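Local coordinates for protein geranyltranstransferase (Agrobacterium tumefaciens, PDB 2H8O) that probably joins isopentenyl diphosphate to geranyl diphosphate to make farnesyl diphosphate, as a member of the all-helical polyprenyl synthetase family, at residues 34-39 with 326-331. Numbering follows the deposited sequence.
Sequences AQMTNF and AARFIA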
# COMPACT_ATOMS: atom_id res chain seq x y z
N ALA A 34 -1.23 11.13 38.83
CA ALA A 34 -0.09 10.22 38.75
C ALA A 34 -0.32 9.17 37.65
O ALA A 34 0.62 8.75 36.97
CB ALA A 34 0.16 9.54 40.09
N GLN A 35 -1.57 8.75 37.47
CA GLN A 35 -1.92 7.81 36.40
C GLN A 35 -1.80 8.48 35.03
O GLN A 35 -1.34 7.85 34.08
CB GLN A 35 -3.33 7.25 36.60
CG GLN A 35 -3.85 6.35 35.46
CD GLN A 35 -3.30 4.91 35.48
OE1 GLN A 35 -2.11 4.68 35.76
NE2 GLN A 35 -4.17 3.94 35.18
N MET A 36 -2.23 9.74 34.93
CA MET A 36 -2.09 10.48 33.67
C MET A 36 -0.62 10.70 33.33
O MET A 36 -0.25 10.65 32.15
CB MET A 36 -2.85 11.81 33.71
CG MET A 36 -4.38 11.65 33.78
SD MET A 36 -5.18 10.91 32.31
CE MET A 36 -4.99 9.16 32.64
N THR A 37 0.21 10.91 34.35
CA THR A 37 1.67 10.95 34.15
C THR A 37 2.17 9.60 33.64
O THR A 37 3.01 9.54 32.74
CB THR A 37 2.41 11.31 35.46
OG1 THR A 37 1.97 12.58 35.94
CG2 THR A 37 3.91 11.36 35.23
N ASN A 38 1.66 8.51 34.20
CA ASN A 38 2.02 7.17 33.74
C ASN A 38 1.82 7.03 32.23
O ASN A 38 2.73 6.61 31.51
CB ASN A 38 1.23 6.10 34.49
CG ASN A 38 1.78 4.71 34.30
OD1 ASN A 38 2.99 4.50 34.25
ND2 ASN A 38 0.89 3.73 34.23
N PHE A 39 0.64 7.41 31.75
CA PHE A 39 0.36 7.38 30.32
C PHE A 39 1.28 8.32 29.53
O PHE A 39 1.86 7.90 28.54
CB PHE A 39 -1.10 7.71 30.01
CG PHE A 39 -1.34 7.99 28.56
CD1 PHE A 39 -1.49 6.95 27.66
CD2 PHE A 39 -1.35 9.28 28.08
CE1 PHE A 39 -1.69 7.20 26.32
CE2 PHE A 39 -1.53 9.53 26.74
CZ PHE A 39 -1.70 8.50 25.86
N ALA A 326 -4.70 5.33 28.93
CA ALA A 326 -4.79 5.87 27.58
C ALA A 326 -6.23 6.25 27.26
O ALA A 326 -6.48 7.32 26.72
CB ALA A 326 -4.25 4.89 26.56
N ALA A 327 -7.17 5.38 27.61
CA ALA A 327 -8.57 5.67 27.37
C ALA A 327 -8.98 6.96 28.08
O ALA A 327 -9.62 7.83 27.50
CB ALA A 327 -9.47 4.49 27.81
N ARG A 328 -8.56 7.10 29.34
CA ARG A 328 -8.88 8.29 30.11
C ARG A 328 -8.19 9.54 29.55
O ARG A 328 -8.80 10.60 29.49
CB ARG A 328 -8.53 8.09 31.58
CG ARG A 328 -9.48 8.81 32.52
CD ARG A 328 -9.37 8.29 33.95
NE ARG A 328 -8.10 8.64 34.59
CZ ARG A 328 -7.84 9.80 35.19
NH1 ARG A 328 -8.74 10.79 35.21
NH2 ARG A 328 -6.67 10.00 35.77
N PHE A 329 -6.93 9.42 29.13
CA PHE A 329 -6.21 10.57 28.56
C PHE A 329 -6.89 11.09 27.30
O PHE A 329 -7.13 12.29 27.16
CB PHE A 329 -4.76 10.22 28.21
CG PHE A 329 -4.04 11.28 27.39
CD1 PHE A 329 -3.51 12.41 28.01
CD2 PHE A 329 -3.91 11.14 26.01
CE1 PHE A 329 -2.85 13.39 27.26
CE2 PHE A 329 -3.24 12.11 25.25
CZ PHE A 329 -2.71 13.24 25.87
N ILE A 330 -7.16 10.16 26.39
CA ILE A 330 -7.82 10.46 25.12
C ILE A 330 -9.14 11.15 25.38
O ILE A 330 -9.41 12.23 24.83
CB ILE A 330 -8.08 9.17 24.32
CG1 ILE A 330 -6.76 8.59 23.79
CG2 ILE A 330 -9.02 9.43 23.14
CD1 ILE A 330 -6.89 7.17 23.28
N ALA A 331 -9.95 10.56 26.26
CA ALA A 331 -11.33 10.98 26.45
C ALA A 331 -11.46 12.33 27.14
O ALA A 331 -12.51 12.96 27.03
CB ALA A 331 -12.09 9.93 27.24
O HOH W 1 -6.79 5.65 34.49
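The thioether of Met36 lies over one face of the Arg328 guanidinium, its SD 3.8 Å above the plane of that group and displaced toward the rim. Both chains are bent to meet this way. Met36 turns at chi2 and again at chi3 (85°), folding CE back so that the methyl sits 3.7 Å from Arg328 NE, while CG comes within 3.5 Å of Arg328 NH2. At the guanidinium edge, in its plane, a water accepts from Arg328 NE and also from Gln35 NE2, linking the two segments, which share no direct hydrogen bond.

Deeper in, Phe39 lays one side of its ring against helix 326-331. The CB of Phe329 stands over the Phe39 face, 3.9 Å from the ring centroid, in a CH-pi contact, and the two rings lie obliquely with planes at 31°. From the same side, Ala326 CB approaches Phe39 CE1 obliquely, to 3.5 Å. Phe91, on helix 88-99, meets the Phe39 ring edge-to-face and also touches Ala326.

The two segments cross nearly at right angles (signed angle -96°), with their axes 9.4 Å apart. The contact thereby packs the start of helix 34-57 on the end of the C-terminal helix 321-331, bringing both termini of the modelled chain together at the periphery of the all-helical prenyltransferase fold. Its chemistry is graded, from buried Phe39 and Ala326 to a partly exposed margin where the cationic group can rest on sulfur and methyl while its NE donates to a water, so cohesion probably rests mainly on apolar contact.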